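Local coordinates for Alpha/beta hydrolase (Streptomyces albidoflavus, PDB 6KSU), which probably acts as a penicillin-binding-protein-like cyclase that closes non-ribosomal peptides into macrolactams by heterochiral coupling, at residues Glu36-Glu41 / Glu360-Arg365; Leu344-Thr349 / Leu371-Tyr376. One frame throughout, in Å; residues are numbered along the deposited sequence.

Contact 1: Glu36-Glu41 / Glu360-Arg365; sequences EELVRE and EALVAR
Leu38 carries nearly all of this helix-to-helix contact, reaching from helix segment 36-41 to Ala361, Leu362 and Arg365 of segment 360-365. The two segments run roughly antiparallel, with 147° between their N-to-C directions, and their axes come no closer than 10.4 Å. Across that spacing the branched side chain of Leu38 can put each of its two methyls on a different partner.

Leu38 CG lies beside its own backbone N and anti to the carbonyl carbon (chi1 -55°), which sends the fork of the side chain across to the other helix. Its CD1 meets CD1 of Leu362 at 3.6 Å, the two side chains crossing at a slant, and also lies 4.1 Å from CB of Ala361. A small residue suits position 361, where the CA atoms of Leu38 and Ala361 are 7.3 Å apart. No hydrogen bond links the segments.

The polar side of the contact comes from Arg365. Its chain, bent at chi2 and chi3, brings NH1 to 3.9 Å from CD2 of Leu38, so that a charged group borders the buried leucine. NH2 is taken by a salt bridge to Glu368. Glu41 OE2 remains 5.1 Å from Arg365 NH1, too far for direct contact.

Helices 23-41 and 355-365, far apart in sequence, pack side by side, as the N- and C-terminal helices do on one face of the central sheet in the serine beta-lactamase and penicillin-binding-protein fold. Leu38 also touches Leu358, one turn before Leu362, and Glu36 OE2 is hydrogen-bonded to Thr62 OG1 on strand 56-63, at one edge of that sheet.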
# COMPACT_ATOMS: atom_id res chain seq x y z
N GLU A 36 -22.81 9.39 -0.68
CA GLU A 36 -23.99 8.59 -1.01
C GLU A 36 -24.22 8.53 -2.52
O GLU A 36 -24.40 7.45 -3.09
CB GLU A 36 -25.21 9.15 -0.30
CG GLU A 36 -26.12 8.08 0.23
CD GLU A 36 -25.45 7.31 1.34
OE1 GLU A 36 -25.45 7.79 2.50
OE2 GLU A 36 -24.94 6.22 1.05
N GLU A 37 -24.19 9.70 -3.18
CA GLU A 37 -24.37 9.72 -4.63
C GLU A 37 -23.36 8.82 -5.31
O GLU A 37 -23.71 8.02 -6.19
CB GLU A 37 -24.26 11.15 -5.18
CG GLU A 37 -25.24 12.22 -4.64
CD GLU A 37 -26.56 11.68 -4.07
OE1 GLU A 37 -27.32 11.03 -4.82
OE2 GLU A 37 -26.84 11.93 -2.87
N LEU A 38 -22.07 8.91 -4.90
CA LEU A 38 -21.03 8.19 -5.63
C LEU A 38 -21.04 6.70 -5.34
O LEU A 38 -20.68 5.90 -6.21
CB LEU A 38 -19.66 8.78 -5.32
CG LEU A 38 -19.54 10.28 -5.57
CD1 LEU A 38 -18.10 10.75 -5.43
CD2 LEU A 38 -20.13 10.61 -6.96
N VAL A 39 -21.43 6.29 -4.13
CA VAL A 39 -21.54 4.85 -3.85
C VAL A 39 -22.60 4.23 -4.76
O VAL A 39 -22.39 3.17 -5.37
CB VAL A 39 -21.86 4.62 -2.36
CG1 VAL A 39 -22.38 3.25 -2.16
CG2 VAL A 39 -20.62 4.83 -1.51
N ARG A 40 -23.76 4.88 -4.87
CA ARG A 40 -24.82 4.38 -5.73
C ARG A 40 -24.40 4.42 -7.20
O ARG A 40 -24.46 3.41 -7.90
CB ARG A 40 -26.10 5.20 -5.48
CG ARG A 40 -27.05 4.54 -4.48
CD ARG A 40 -28.01 5.50 -3.76
NE ARG A 40 -28.47 4.82 -2.56
CZ ARG A 40 -29.41 3.88 -2.54
NH1 ARG A 40 -30.05 3.54 -3.66
NH2 ARG A 40 -29.72 3.27 -1.41
N GLU A 41 -23.93 5.58 -7.66
CA GLU A 41 -23.54 5.74 -9.05
C GLU A 41 -22.53 4.68 -9.52
O GLU A 41 -22.61 4.21 -10.65
CB GLU A 41 -22.98 7.15 -9.24
CG GLU A 41 -22.23 7.38 -10.52
CD GLU A 41 -21.94 8.85 -10.72
OE1 GLU A 41 -20.93 9.17 -11.37
OE2 GLU A 41 -22.73 9.69 -10.23
N GLU A 360 -11.45 7.23 -6.81
CA GLU A 360 -11.06 8.21 -7.82
C GLU A 360 -12.11 9.32 -7.94
O GLU A 360 -11.79 10.51 -7.88
CB GLU A 360 -10.83 7.50 -9.16
CG GLU A 360 -10.41 8.40 -10.30
CD GLU A 360 -10.26 7.64 -11.63
OE1 GLU A 360 -10.19 6.39 -11.61
OE2 GLU A 360 -10.23 8.31 -12.69
N ALA A 361 -13.39 8.94 -8.07
CA ALA A 361 -14.45 9.93 -8.16
C ALA A 361 -14.54 10.78 -6.90
O ALA A 361 -14.82 11.98 -6.97
CB ALA A 361 -15.79 9.23 -8.44
N LEU A 362 -14.30 10.18 -5.73
CA LEU A 362 -14.24 10.93 -4.49
C LEU A 362 -13.12 11.96 -4.51
O LEU A 362 -13.28 13.10 -4.07
CB LEU A 362 -14.07 9.96 -3.32
CG LEU A 362 -14.88 10.08 -2.02
CD1 LEU A 362 -16.29 10.58 -2.27
CD2 LEU A 362 -14.92 8.71 -1.38
N VAL A 363 -11.96 11.59 -5.06
CA VAL A 363 -10.84 12.53 -5.08
C VAL A 363 -11.16 13.72 -5.98
O VAL A 363 -10.86 14.87 -5.65
CB VAL A 363 -9.55 11.82 -5.49
CG1 VAL A 363 -8.50 12.83 -5.83
CG2 VAL A 363 -9.05 10.89 -4.36
N ALA A 364 -11.80 13.46 -7.12
CA ALA A 364 -12.10 14.53 -8.06
C ALA A 364 -13.26 15.40 -7.60
O ALA A 364 -13.28 16.59 -7.90
CB ALA A 364 -12.41 13.96 -9.44
N ARG A 365 -14.23 14.84 -6.87
CA ARG A 365 -15.42 15.61 -6.51
C ARG A 365 -15.38 16.19 -5.10
O ARG A 365 -16.00 17.24 -4.87
CB ARG A 365 -16.66 14.74 -6.70
CG ARG A 365 -16.81 14.31 -8.15
CD ARG A 365 -18.24 14.27 -8.64
NE ARG A 365 -19.06 15.31 -8.03
CZ ARG A 365 -20.37 15.22 -7.89
NH1 ARG A 365 -21.01 14.15 -8.36
NH2 ARG A 365 -21.05 16.20 -7.31

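Contact 2: Leu344-Thr349 / Leu371-Tyr376; sequences LALALT and LDVGHY
No flat group enters the junction where Leu344 and Leu346 meet Leu371 and Val373; the rings lie farther along segment 371-376. One face of the His375 imidazole has Val373 O over its centre, 3.8 Å above the plane, and the ring also packs on Val363 of helix 355-365. The side chain of Tyr376 touches Glu300 and Asp306, and its hydroxyl accepts a hydrogen bond from Gly303 N.

The strand belongs to the central antiparallel sheet of the serine beta-lactamase and penicillin-binding-protein fold, where 344-350 lies between strands 46-53 and 332-339. Its backbone is hydrogen-bonded to both of these neighbours, so the irregular segment 371-376 adds no strand and is joined to it purely by apolar side chains. Leu344 and Leu346 point toward this segment. Ala345 and Ala347 instead pack against helix 261-268, where small residues let a helix lie close to the sheet.

Leu371 fits its place because its two methyl branches can serve two partners at once. CD1 reaches CD2 of Leu346 tip to tip, at 3.6 Å. That same Leu346 methyl lies 4.1 Å from CG2 of Val373; the two side chains cross at an angle, and the compact valine lays one methyl against the flank of Leu346. With CG between its backbone N and carbonyl carbon (chi1 65°), Leu346 is rotated so that CD2 meets both Leu371 and Val373. Leu371 also touches Val51 and Arg53 of the adjacent strand, and Leu366, while Asp372 turns its carboxylate to a salt bridge with Arg342. The second branch of Leu371 makes the tightest fit, with CD2 only 3.4 Å from CD1 of Leu344.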
# COMPACT_ATOMS: atom_id res chain seq x y z
N LEU A 344 -5.92 17.05 8.96
CA LEU A 344 -6.99 16.43 8.20
C LEU A 344 -6.61 14.99 7.86
O LEU A 344 -5.51 14.73 7.36
CB LEU A 344 -7.28 17.23 6.94
CG LEU A 344 -8.50 16.92 6.09
CD1 LEU A 344 -8.57 18.03 5.08
CD2 LEU A 344 -8.53 15.55 5.38
N ALA A 345 -7.54 14.07 8.12
CA ALA A 345 -7.38 12.67 7.76
C ALA A 345 -8.72 12.13 7.29
O ALA A 345 -9.77 12.46 7.85
CB ALA A 345 -6.86 11.83 8.92
N LEU A 346 -8.67 11.30 6.25
CA LEU A 346 -9.87 10.68 5.73
C LEU A 346 -9.52 9.30 5.22
O LEU A 346 -8.43 9.07 4.69
CB LEU A 346 -10.52 11.51 4.61
CG LEU A 346 -9.88 11.78 3.25
CD1 LEU A 346 -10.03 10.64 2.33
CD2 LEU A 346 -10.63 12.94 2.64
N ALA A 347 -10.42 8.37 5.43
CA ALA A 347 -10.21 6.98 5.08
C ALA A 347 -11.46 6.50 4.40
O ALA A 347 -12.57 6.93 4.74
CB ALA A 347 -9.92 6.12 6.30
N LEU A 348 -11.28 5.62 3.42
CA LEU A 348 -12.40 5.05 2.69
C LEU A 348 -12.21 3.55 2.68
O LEU A 348 -11.11 3.07 2.35
CB LEU A 348 -12.47 5.62 1.26
CG LEU A 348 -13.51 5.03 0.33
CD1 LEU A 348 -14.87 5.46 0.77
CD2 LEU A 348 -13.25 5.42 -1.12
N THR A 349 -13.24 2.80 3.08
CA THR A 349 -13.27 1.37 2.85
C THR A 349 -14.44 1.04 1.92
O THR A 349 -15.48 1.69 1.97
CB THR A 349 -13.35 0.54 4.14
OG1 THR A 349 -14.52 0.87 4.92
CG2 THR A 349 -12.08 0.74 4.98
N LEU A 371 -12.13 19.76 0.23
CA LEU A 371 -11.23 18.63 0.48
C LEU A 371 -10.52 18.27 -0.82
O LEU A 371 -10.92 17.35 -1.53
CB LEU A 371 -12.00 17.44 1.02
CG LEU A 371 -12.41 17.47 2.48
CD1 LEU A 371 -12.48 16.05 3.01
CD2 LEU A 371 -11.38 18.26 3.23
N ASP A 372 -9.43 18.97 -1.10
CA ASP A 372 -8.67 18.77 -2.33
C ASP A 372 -7.50 17.81 -2.06
O ASP A 372 -6.35 18.21 -1.87
CB ASP A 372 -8.19 20.11 -2.89
CG ASP A 372 -7.63 21.04 -1.82
OD1 ASP A 372 -7.95 20.86 -0.61
OD2 ASP A 372 -6.84 21.94 -2.18
N VAL A 373 -7.82 16.52 -2.03
CA VAL A 373 -6.78 15.52 -1.82
C VAL A 373 -5.82 15.55 -3.00
O VAL A 373 -6.22 15.78 -4.14
CB VAL A 373 -7.41 14.12 -1.65
CG1 VAL A 373 -6.34 13.11 -1.25
CG2 VAL A 373 -8.54 14.17 -0.64
N GLY A 374 -4.54 15.32 -2.73
CA GLY A 374 -3.57 15.31 -3.81
C GLY A 374 -3.86 14.19 -4.80
O GLY A 374 -4.49 13.18 -4.47
N HIS A 375 -3.42 14.39 -6.03
CA HIS A 375 -3.42 13.33 -7.02
C HIS A 375 -1.99 12.88 -7.31
O HIS A 375 -1.01 13.57 -7.01
CB HIS A 375 -4.09 13.76 -8.34
CG HIS A 375 -5.25 14.68 -8.16
ND1 HIS A 375 -5.11 16.04 -7.97
CD2 HIS A 375 -6.59 14.45 -8.16
CE1 HIS A 375 -6.30 16.60 -7.84
NE2 HIS A 375 -7.21 15.66 -7.96
N TYR A 376 -1.89 11.69 -7.90
CA TYR A 376 -0.66 11.25 -8.53
C TYR A 376 -1.01 10.76 -9.92
O TYR A 376 -1.86 9.87 -10.08
CB TYR A 376 0.03 10.14 -7.73
CG TYR A 376 1.23 9.58 -8.46
CD1 TYR A 376 2.47 10.21 -8.38
CD2 TYR A 376 1.13 8.43 -9.23
CE1 TYR A 376 3.56 9.71 -9.04
CE2 TYR A 376 2.23 7.91 -9.91
CZ TYR A 376 3.45 8.56 -9.80
OH TYR A 376 4.54 8.06 -10.48

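From the N terminus, the chain first runs through helix 23-41, which bears segment 36-41, and its partner follows after 318 intervening residues. Before that, strand 344-350 enters the central sheet; helix 355-365 then follows and closes contact 1, and the loop after the helix returns to the strand at 371-376 to close contact 2, with 21 residues between its segments. The segments thus alternate, and the two closures cross. Helix 355-365 connects them: Leu362 CD2 packs on Leu348 CD2 at 3.7 Å. Together the two contacts tie the N-terminal helix, the sheet and the start of the linker leading to the C-terminal barrel.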